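PDB 5Y5A: KLLA0F20702p from Kluyveromyces lactis, which probably serves as the Est1 component of yeast telomerase, helping to recruit the enzyme to telomeres through its partnership with Cdc13. Local coordinates for residues A[305-308]-A[309-313]; A[347-350]-A[351-355]; A[6-9]-A[10-14]. All coordinates share one frame; numbering follows the deposited sequence.

Contact 1 of 3, residues A[305-308]-A[309-313]; sequences KRII and NMEIM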
ATOM      1  N   LYS A 305      -6.679  26.539  -6.708  1.00 84.42           N
ATOM      2  CA  LYS A 305      -7.121  25.489  -7.612  1.00 82.49           C
ATOM      3  C   LYS A 305      -7.046  24.164  -6.868  1.00 86.84           C
ATOM      4  O   LYS A 305      -6.136  23.949  -6.062  1.00 83.46           O
ATOM      5  CB  LYS A 305      -6.258  25.435  -8.866  1.00 83.60           C
ATOM      6  CG  LYS A 305      -6.171  26.736  -9.628  1.00 87.58           C
ATOM      7  CD  LYS A 305      -5.092  26.639 -10.691  1.00 92.59           C
ATOM      8  CE  LYS A 305      -4.886  27.961 -11.406  1.00 99.12           C
ATOM      9  NZ  LYS A 305      -3.800  27.855 -12.416  1.00100.47           N
ATOM     10  N   ARG A 306      -8.001  23.290  -7.147  1.00 92.76           N
ATOM     11  CA  ARG A 306      -8.098  21.981  -6.530  1.00 95.53           C
ATOM     12  C   ARG A 306      -6.803  21.217  -6.565  1.00 90.09           C
ATOM     13  O   ARG A 306      -6.464  20.512  -5.642  1.00 83.21           O
ATOM     14  CB  ARG A 306      -9.151  21.147  -7.257  1.00101.48           C
ATOM     15  CG  ARG A 306      -9.568  19.857  -6.551  1.00102.43           C
ATOM     16  CD  ARG A 306      -8.679  18.701  -6.943  1.00104.82           C
ATOM     17  NE  ARG A 306      -9.359  17.712  -7.758  1.00106.58           N
ATOM     18  CZ  ARG A 306      -9.310  16.406  -7.520  1.00106.51           C
ATOM     19  NH1 ARG A 306      -9.954  15.563  -8.300  1.00102.65           N
ATOM     20  NH2 ARG A 306      -8.621  15.939  -6.496  1.00109.22           N
ATOM     21  N   ILE A 307      -6.090  21.353  -7.657  1.00 83.72           N
ATOM     22  CA  ILE A 307      -4.844  20.624  -7.855  1.00 79.35           C
ATOM     23  C   ILE A 307      -3.825  21.027  -6.787  1.00 73.03           C
ATOM     24  O   ILE A 307      -3.020  20.211  -6.343  1.00 74.33           O
ATOM     25  CB  ILE A 307      -4.257  20.859  -9.268  1.00 74.73           C
ATOM     26  CG1 ILE A 307      -3.112  19.880  -9.539  1.00 73.84           C
ATOM     27  CG2 ILE A 307      -3.786  22.293  -9.439  1.00 77.33           C
ATOM     28  CD1 ILE A 307      -3.549  18.428  -9.617  1.00 67.77           C
ATOM     29  N   ILE A 308      -3.887  22.283  -6.358  1.00 68.58           N
ATOM     30  CA  ILE A 308      -2.999  22.784  -5.322  1.00 58.81           C
ATOM     31  C   ILE A 308      -3.437  22.294  -3.944  1.00 54.66           C
ATOM     32  O   ILE A 308      -2.599  21.903  -3.131  1.00 57.07           O
ATOM     33  CB  ILE A 308      -2.946  24.319  -5.328  1.00 60.85           C
ATOM     34  CG1 ILE A 308      -2.583  24.829  -6.724  1.00 73.83           C
ATOM     35  CG2 ILE A 308      -1.961  24.824  -4.287  1.00 54.07           C
ATOM     36  CD1 ILE A 308      -1.279  24.275  -7.255  1.00 79.26           C
ATOM     37  N   ASN A 309      -4.745  22.317  -3.685  1.00 46.25           N
ATOM     38  CA  ASN A 309      -5.279  21.818  -2.419  1.00 43.88           C
ATOM     39  C   ASN A 309      -4.892  20.356  -2.259  1.00 44.89           C
ATOM     40  O   ASN A 309      -4.428  19.931  -1.199  1.00 45.02           O
ATOM     41  CB  ASN A 309      -6.811  21.971  -2.341  1.00 41.10           C
ATOM     42  CG  ASN A 309      -7.280  23.396  -2.558  1.00 50.43           C
ATOM     43  OD1 ASN A 309      -6.654  24.350  -2.106  1.00 59.47           O
ATOM     44  ND2 ASN A 309      -8.399  23.545  -3.254  1.00 56.89           N
ATOM     45  N   MET A 310      -5.075  19.591  -3.329  1.00 49.00           N
ATOM     46  CA  MET A 310      -4.701  18.182  -3.327  1.00 51.53           C
ATOM     47  C   MET A 310      -3.209  17.978  -3.053  1.00 49.93           C
ATOM     48  O   MET A 310      -2.840  17.122  -2.261  1.00 48.01           O
ATOM     49  CB  MET A 310      -5.071  17.519  -4.656  1.00 56.67           C
ATOM     50  CG  MET A 310      -4.737  16.022  -4.694  1.00 66.70           C
ATOM     51  SD  MET A 310      -5.693  15.111  -5.919  1.00131.20           S
ATOM     52  CE  MET A 310      -5.394  16.102  -7.377  1.00 82.66           C
ATOM     53  N   GLU A 311      -2.349  18.760  -3.697  1.00 51.99           N
ATOM     54  CA  GLU A 311      -0.915  18.553  -3.507  1.00 46.78           C
ATOM     55  C   GLU A 311      -0.477  18.930  -2.089  1.00 45.97           C
ATOM     56  O   GLU A 311       0.387  18.276  -1.507  1.00 43.94           O
ATOM     57  CB  GLU A 311      -0.125  19.322  -4.558  1.00 47.17           C
ATOM     58  CG  GLU A 311      -0.211  18.661  -5.928  1.00 62.51           C
ATOM     59  CD  GLU A 311       0.513  19.429  -7.016  1.00 82.38           C
ATOM     60  OE1 GLU A 311       0.962  20.564  -6.753  1.00 88.95           O
ATOM     61  OE2 GLU A 311       0.633  18.893  -8.139  1.00 88.85           O
ATOM     62  N   ILE A 312      -1.098  19.955  -1.518  1.00 43.79           N
ATOM     63  CA  ILE A 312      -0.847  20.298  -0.120  1.00 44.44           C
ATOM     64  C   ILE A 312      -1.205  19.139   0.817  1.00 46.84           C
ATOM     65  O   ILE A 312      -0.473  18.840   1.764  1.00 44.26           O
ATOM     66  CB  ILE A 312      -1.624  21.557   0.292  1.00 42.56           C
ATOM     67  CG1 ILE A 312      -1.050  22.770  -0.440  1.00 52.40           C
ATOM     68  CG2 ILE A 312      -1.561  21.763   1.801  1.00 40.03           C
ATOM     69  CD1 ILE A 312      -1.700  24.066  -0.083  1.00 57.85           C
ATOM     70  N   MET A 313      -2.316  18.467   0.547  1.00 46.67           N
ATOM     71  CA  MET A 313      -2.719  17.354   1.402  1.00 45.15           C
ATOM     72  C   MET A 313      -1.809  16.150   1.203  1.00 44.07           C
ATOM     73  O   MET A 313      -1.556  15.411   2.145  1.00 47.28           O
ATOM     74  CB  MET A 313      -4.174  16.981   1.152  1.00 51.36           C
ATOM     75  CG  MET A 313      -5.127  18.119   1.475  1.00 54.95           C
ATOM     76  SD  MET A 313      -6.845  17.635   1.356  1.00 61.95           S
ATOM     77  CE  MET A 313      -7.567  19.155   0.740  1.00 54.40           C
TER
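R306 and M310, one turn apart on helix 306-315, lean across one another at a slant. The bends of R306 at chi2 and chi3 (-89° and -111°) bring the NH2 end of its guanidinium beside the thioether, NH2 lying 3.1 Å from M310 SD. This approach is neither over the face nor at the edge of the guanidinium, and NH2 has its hydrogen bond with N357 of helix 339-379. The methyl CE of M310 is shared: besides lying near NH2, it stands 3.7 Å from I307 CD1. On the other flank of I307, E311 runs alongside it and points the same way, with OE2 4.1 Å from I307 CG1. N309 turns to helix 339-379, where OD1 is hydrogen-bonded to K349 and the side chain touches R353. In the backbone, K305 O takes two N-H groups, from I308 at 2.8 Å and from N309 at 3.2 Å, while M310 N reaches R306 O at 2.9 Å in a nearly straight bond. With K305 in the N-cap position, this is the N-terminal end of an alpha-helix, its first two turns, packed against its neighbour within the Est1 DNA/RNA-binding region, a TPR-clan helical family.

Contact 2 of 3, residues A[347-350]-A[351-355]; sequences FDKI and EIRYI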
ATOM      1  N   PHE A 347      -4.331  20.959   8.068  1.00 38.50           N
ATOM      2  CA  PHE A 347      -5.589  20.805   8.798  1.00 37.53           C
ATOM      3  C   PHE A 347      -6.636  21.725   8.214  1.00 38.95           C
ATOM      4  O   PHE A 347      -7.800  21.340   8.105  1.00 44.95           O
ATOM      5  CB  PHE A 347      -5.402  21.069  10.300  1.00 36.94           C
ATOM      6  CG  PHE A 347      -4.882  19.872  11.075  1.00 41.04           C
ATOM      7  CD1 PHE A 347      -3.743  19.199  10.662  1.00 40.18           C
ATOM      8  CD2 PHE A 347      -5.528  19.433  12.225  1.00 45.44           C
ATOM      9  CE1 PHE A 347      -3.262  18.102  11.380  1.00 47.18           C
ATOM     10  CE2 PHE A 347      -5.061  18.335  12.944  1.00 40.74           C
ATOM     11  CZ  PHE A 347      -3.926  17.677  12.533  1.00 44.95           C
ATOM     12  N   ASP A 348      -6.229  22.927   7.808  1.00 44.40           N
ATOM     13  CA  ASP A 348      -7.167  23.875   7.192  1.00 47.22           C
ATOM     14  C   ASP A 348      -7.694  23.363   5.852  1.00 44.76           C
ATOM     15  O   ASP A 348      -8.893  23.442   5.583  1.00 44.98           O
ATOM     16  CB  ASP A 348      -6.516  25.251   7.003  1.00 47.10           C
ATOM     17  CG  ASP A 348      -6.434  26.049   8.302  1.00 52.94           C
ATOM     18  OD1 ASP A 348      -6.808  25.515   9.374  1.00 55.33           O
ATOM     19  OD2 ASP A 348      -5.983  27.211   8.256  1.00 53.40           O
ATOM     20  N   LYS A 349      -6.802  22.844   5.010  1.00 45.33           N
ATOM     21  CA  LYS A 349      -7.215  22.286   3.722  1.00 41.67           C
ATOM     22  C   LYS A 349      -8.183  21.116   3.944  1.00 40.29           C
ATOM     23  O   LYS A 349      -9.186  20.988   3.249  1.00 47.73           O
ATOM     24  CB  LYS A 349      -6.001  21.824   2.907  1.00 45.14           C
ATOM     25  CG  LYS A 349      -5.107  22.958   2.388  1.00 47.36           C
ATOM     26  CD  LYS A 349      -5.905  23.949   1.559  1.00 41.93           C
ATOM     27  CE  LYS A 349      -5.026  25.021   0.967  1.00 41.90           C
ATOM     28  NZ  LYS A 349      -5.823  26.039   0.221  1.00 47.55           N
ATOM     29  N   ILE A 350      -7.893  20.286   4.935  1.00 35.80           N
ATOM     30  CA  ILE A 350      -8.760  19.148   5.247  1.00 41.01           C
ATOM     31  C   ILE A 350     -10.167  19.630   5.649  1.00 46.80           C
ATOM     32  O   ILE A 350     -11.167  19.083   5.195  1.00 51.38           O
ATOM     33  CB  ILE A 350      -8.142  18.268   6.352  1.00 41.26           C
ATOM     34  CG1 ILE A 350      -6.896  17.551   5.818  1.00 42.82           C
ATOM     35  CG2 ILE A 350      -9.151  17.238   6.887  1.00 38.35           C
ATOM     36  CD1 ILE A 350      -6.172  16.703   6.859  1.00 37.03           C
ATOM     37  N   GLU A 351     -10.237  20.684   6.454  1.00 40.94           N
ATOM     38  CA  GLU A 351     -11.518  21.216   6.921  1.00 43.92           C
ATOM     39  C   GLU A 351     -12.296  21.896   5.800  1.00 45.28           C
ATOM     40  O   GLU A 351     -13.506  21.725   5.673  1.00 41.07           O
ATOM     41  CB  GLU A 351     -11.282  22.193   8.077  1.00 36.01           C
ATOM     42  CG  GLU A 351     -12.509  22.884   8.609  1.00 41.37           C
ATOM     43  CD  GLU A 351     -12.231  23.593   9.922  1.00 52.94           C
ATOM     44  OE1 GLU A 351     -11.052  23.622  10.348  1.00 57.00           O
ATOM     45  OE2 GLU A 351     -13.184  24.105  10.536  1.00 58.90           O
ATOM     46  N   ILE A 352     -11.590  22.650   4.965  1.00 46.40           N
ATOM     47  CA  ILE A 352     -12.238  23.490   3.965  1.00 39.79           C
ATOM     48  C   ILE A 352     -12.407  22.784   2.612  1.00 42.36           C
ATOM     49  O   ILE A 352     -13.341  23.076   1.859  1.00 41.41           O
ATOM     50  CB  ILE A 352     -11.435  24.809   3.773  1.00 52.06           C
ATOM     51  CG1 ILE A 352     -11.349  25.570   5.100  1.00 52.65           C
ATOM     52  CG2 ILE A 352     -12.036  25.690   2.689  1.00 45.69           C
ATOM     53  CD1 ILE A 352     -10.622  26.898   5.008  1.00 45.65           C
ATOM     54  N   ARG A 353     -11.514  21.848   2.306  1.00 40.80           N
ATOM     55  CA  ARG A 353     -11.431  21.310   0.947  1.00 46.74           C
ATOM     56  C   ARG A 353     -11.540  19.788   0.881  1.00 47.42           C
ATOM     57  O   ARG A 353     -11.012  19.173  -0.043  1.00 52.46           O
ATOM     58  CB  ARG A 353     -10.109  21.736   0.287  1.00 48.41           C
ATOM     59  CG  ARG A 353      -9.797  23.238   0.332  1.00 44.95           C
ATOM     60  CD  ARG A 353     -10.690  24.045  -0.584  1.00 43.45           C
ATOM     61  NE  ARG A 353     -10.410  25.475  -0.471  1.00 46.52           N
ATOM     62  CZ  ARG A 353     -10.950  26.407  -1.248  1.00 52.71           C
ATOM     63  NH1 ARG A 353     -11.801  26.072  -2.206  1.00 47.95           N
ATOM     64  NH2 ARG A 353     -10.638  27.680  -1.065  1.00 54.59           N
ATOM     65  N   TYR A 354     -12.220  19.174   1.846  1.00 39.44           N
ATOM     66  CA  TYR A 354     -12.246  17.715   1.895  1.00 38.76           C
ATOM     67  C   TYR A 354     -13.079  17.088   0.776  1.00 39.21           C
ATOM     68  O   TYR A 354     -12.798  15.973   0.345  1.00 41.62           O
ATOM     69  CB  TYR A 354     -12.754  17.226   3.257  1.00 33.95           C
ATOM     70  CG  TYR A 354     -14.211  17.524   3.553  1.00 41.49           C
ATOM     71  CD1 TYR A 354     -15.224  16.710   3.057  1.00 45.65           C
ATOM     72  CD2 TYR A 354     -14.570  18.599   4.360  1.00 40.98           C
ATOM     73  CE1 TYR A 354     -16.559  16.977   3.328  1.00 43.83           C
ATOM     74  CE2 TYR A 354     -15.901  18.871   4.639  1.00 49.11           C
ATOM     75  CZ  TYR A 354     -16.888  18.054   4.123  1.00 44.34           C
ATOM     76  OH  TYR A 354     -18.205  18.314   4.402  1.00 46.06           O
ATOM     77  N   ILE A 355     -14.091  17.807   0.299  1.00 42.90           N
ATOM     78  CA  ILE A 355     -15.073  17.231  -0.621  1.00 44.80           C
ATOM     79  C   ILE A 355     -14.455  16.648  -1.903  1.00 50.98           C
ATOM     80  O   ILE A 355     -14.685  15.485  -2.237  1.00 51.37           O
ATOM     81  CB  ILE A 355     -16.132  18.273  -0.996  1.00 48.99           C
ATOM     82  CG1 ILE A 355     -16.923  18.678   0.250  1.00 48.85           C
ATOM     83  CG2 ILE A 355     -17.059  17.735  -2.089  1.00 50.90           C
ATOM     84  CD1 ILE A 355     -17.980  19.735  -0.022  1.00 50.97           C
TER
HETATM   85  O   HOH W   1      -8.444  23.602  10.663  1.00 51.84           O
HETATM   86  O   HOH W   2      -8.337  27.128   1.602  1.00 38.32           O
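R353 runs alongside K349 on helix 339-379, and its chain can be traced outward. CB sits over the preceding turn, 3.2 Å from K349 O, the same carbonyl oxygen that takes the backbone N-H of R353 at 2.7 Å. CG follows the aliphatic part of the lysine, 4.1 Å from K349 CD, the two chains pointing the same way. Both bend at chi2 (-71° in R353, -56° in K349), and they remain side by side. CD then packs on N309 of helix 306-315. At NE the arginine meets a water lying in the plane of the guanidinium, at its edge, through a weak bond of 3.4 Å; K349 NZ donates to the same water at 3.1 Å. That water bridges two positive groups that do not touch, and NZ is also held by N309. The R353 side chain, which ends in the guanidinium, also touches M313 of helix 306-315 and K304 of the loop before it. These residues form the seam between helices 339-379 and 306-315, a helix-on-helix layer of the kind expected in the TPR-clan Est1 domain. On another flank, a second water donates to D348 OD1 and, at 2.6 Å, to E351 OE1, bridging two carboxylates one turn apart and probably easing their repulsion. Y354 presents its ring edge to I350 O, which lies in the ring plane. Its CG stands between backbone N and carbonyl carbon (chi1 67°), and its CB comes to 3.1 Å from that same oxygen. The hydroxyl is hydrogen-bonded to E413.

Contact 3 of 3, residues A[6-9]-A[10-14]; sequences TDLQ and ETFSG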
ATOM      1  N   THR A   6      20.646 -24.655  -4.096  1.00128.72           N
ATOM      2  CA  THR A   6      22.099 -24.718  -3.976  1.00131.36           C
ATOM      3  C   THR A   6      22.758 -24.817  -5.351  1.00131.55           C
ATOM      4  O   THR A   6      23.355 -23.854  -5.830  1.00130.76           O
ATOM      5  CB  THR A   6      22.545 -25.915  -3.107  1.00134.98           C
ATOM      6  OG1 THR A   6      22.011 -25.783  -1.783  1.00139.80           O
ATOM      7  CG2 THR A   6      24.066 -25.986  -3.038  1.00131.29           C
ATOM      8  N   ASP A   7      22.643 -25.985  -5.980  1.00132.37           N
ATOM      9  CA  ASP A   7      23.157 -26.200  -7.332  1.00129.59           C
ATOM     10  C   ASP A   7      22.440 -25.302  -8.339  1.00121.56           C
ATOM     11  O   ASP A   7      22.994 -24.939  -9.377  1.00119.45           O
ATOM     12  CB  ASP A   7      23.003 -27.670  -7.730  1.00135.46           C
ATOM     13  CG  ASP A   7      23.954 -28.581  -6.980  1.00140.54           C
ATOM     14  OD1 ASP A   7      24.916 -28.067  -6.372  1.00142.33           O
ATOM     15  OD2 ASP A   7      23.739 -29.812  -6.997  1.00142.69           O
ATOM     16  N   LEU A   8      21.200 -24.954  -8.016  1.00115.41           N
ATOM     17  CA  LEU A   8      20.397 -24.058  -8.833  1.00106.44           C
ATOM     18  C   LEU A   8      20.922 -22.625  -8.756  1.00103.76           C
ATOM     19  O   LEU A   8      20.920 -21.895  -9.747  1.00100.34           O
ATOM     20  CB  LEU A   8      18.935 -24.117  -8.388  1.00 98.76           C
ATOM     21  CG  LEU A   8      17.949 -23.135  -9.015  1.00 92.52           C
ATOM     22  CD1 LEU A   8      17.816 -23.381 -10.503  1.00 90.36           C
ATOM     23  CD2 LEU A   8      16.601 -23.252  -8.334  1.00 95.43           C
ATOM     24  N   GLN A   9      21.363 -22.233  -7.565  1.00102.09           N
ATOM     25  CA  GLN A   9      21.944 -20.915  -7.345  1.00 96.79           C
ATOM     26  C   GLN A   9      23.209 -20.726  -8.179  1.00 99.45           C
ATOM     27  O   GLN A   9      23.476 -19.637  -8.687  1.00 96.05           O
ATOM     28  CB  GLN A   9      22.256 -20.719  -5.862  1.00 95.33           C
ATOM     29  CG  GLN A   9      22.899 -19.386  -5.526  1.00 99.72           C
ATOM     30  CD  GLN A   9      21.900 -18.248  -5.473  1.00104.98           C
ATOM     31  OE1 GLN A   9      20.874 -18.338  -4.795  1.00107.50           O
ATOM     32  NE2 GLN A   9      22.194 -17.168  -6.189  1.00106.46           N
ATOM     33  N   GLU A  10      23.985 -21.796  -8.314  1.00106.93           N
ATOM     34  CA  GLU A  10      25.237 -21.752  -9.062  1.00109.14           C
ATOM     35  C   GLU A  10      24.997 -21.482 -10.539  1.00105.96           C
ATOM     36  O   GLU A  10      25.813 -20.850 -11.208  1.00108.96           O
ATOM     37  CB  GLU A  10      26.006 -23.066  -8.905  1.00119.21           C
ATOM     38  CG  GLU A  10      26.475 -23.363  -7.497  1.00125.32           C
ATOM     39  CD  GLU A  10      27.268 -24.650  -7.421  1.00134.22           C
ATOM     40  OE1 GLU A  10      27.158 -25.468  -8.358  1.00136.61           O
ATOM     41  OE2 GLU A  10      28.005 -24.843  -6.433  1.00139.28           O
ATOM     42  N   THR A  11      23.872 -21.975 -11.039  1.00 99.56           N
ATOM     43  CA  THR A  11      23.549 -21.852 -12.451  1.00 92.40           C
ATOM     44  C   THR A  11      23.250 -20.404 -12.824  1.00 86.88           C
ATOM     45  O   THR A  11      23.707 -19.913 -13.855  1.00 90.15           O
ATOM     46  CB  THR A  11      22.345 -22.734 -12.824  1.00 87.55           C
ATOM     47  OG1 THR A  11      22.599 -24.085 -12.421  1.00 92.19           O
ATOM     48  CG2 THR A  11      22.093 -22.692 -14.323  1.00 82.10           C
ATOM     49  N   PHE A  12      22.491 -19.717 -11.976  1.00 80.40           N
ATOM     50  CA  PHE A  12      22.080 -18.350 -12.276  1.00 80.03           C
ATOM     51  C   PHE A  12      23.208 -17.353 -12.072  1.00 88.68           C
ATOM     52  O   PHE A  12      23.282 -16.342 -12.770  1.00 91.82           O
ATOM     53  CB  PHE A  12      20.865 -17.962 -11.438  1.00 73.64           C
ATOM     54  CG  PHE A  12      19.567 -18.280 -12.106  1.00 72.32           C
ATOM     55  CD1 PHE A  12      18.995 -19.534 -11.978  1.00 71.37           C
ATOM     56  CD2 PHE A  12      18.938 -17.337 -12.898  1.00 72.16           C
ATOM     57  CE1 PHE A  12      17.805 -19.835 -12.612  1.00 71.66           C
ATOM     58  CE2 PHE A  12      17.747 -17.630 -13.535  1.00 74.90           C
ATOM     59  CZ  PHE A  12      17.180 -18.880 -13.391  1.00 73.81           C
ATOM     60  N   SER A  13      24.085 -17.638 -11.118  1.00 97.28           N
ATOM     61  CA  SER A  13      25.287 -16.840 -10.947  1.00 99.73           C
ATOM     62  C   SER A  13      26.095 -16.870 -12.242  1.00103.52           C
ATOM     63  O   SER A  13      26.658 -15.859 -12.663  1.00105.51           O
ATOM     64  CB  SER A  13      26.119 -17.360  -9.776  1.00107.55           C
ATOM     65  OG  SER A  13      27.400 -16.759  -9.759  1.00112.98           O
ATOM     66  N   GLY A  14      26.122 -18.037 -12.877  1.00102.19           N
ATOM     67  CA  GLY A  14      26.805 -18.218 -14.144  1.00 98.54           C
ATOM     68  C   GLY A  14      26.190 -17.423 -15.279  1.00 93.22           C
ATOM     69  O   GLY A  14      26.900 -16.940 -16.157  1.00 92.29           O
TER
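L8 and F12 are brought together by two different first torsions: the leucine swings CG opposite its backbone nitrogen (chi1 173°), and the phenylalanine holds its ring at a chi1 of -90°, so that both side chains run alongside each other in the same direction. Their meeting is a light apolar one, L8 CD1 lying 4.1 Å from F12 CE1. The setting is the first modelled alpha-helix of the chain, 7-21, and the spacing of four residues makes this an i to i+4 contact along one of its faces. The face looks inward: the F12 ring rests against I45 and M48 of helix 33-53 and L84 and T85 of helix 78-105, and meets F15 edge-to-face. Within the turn, the ring turns its edge to the backbone: L8 O lies in the ring plane, 3.8 Å from F12 CD1. The same carbonyl oxygen takes two weak backbone bonds, from T11 N and from F12 N. S13 N, by contrast, reaches Q9 O at 3.2 Å in a fairly straight bond. Q9 also touches L84 and H88 of helix 78-105. On the outer flank D7 and E10 run side by side with their carboxylate planes 39° apart, and D7 OD1 is 4.0 Å from E10 OE1. Such close like charges should repel, although a position near the start of a helix would probably soften the cost. E10 N also bonds to T6 O at 3.3 Å. T11, whose side chain touches M48, turns its hydroxyl back over the preceding turn, where OG1 donates to D7 O at 3.2 Å.

In the fold
All three contacts are local, lying along short runs of helix, yet their chemistry follows their place in the fold. Contacts 1 and 2 are partly buried, their centres 10 Å apart, and touch each other: they belong to helices 306-315 and 339-379 and share one interface, at which M313 CE of contact 1 packs 3.5 Å from K349 O of contact 2. Contact 3 lies at the surface on the opposite side of the chain's centre, its centre 51 Å from that of contact 1. Contact 1 sets an arginine and aliphatic groups against a thioether, contact 2 relies on water-bridged charges, whereas contact 3 sets an apolar inner flank against an acidic outer one.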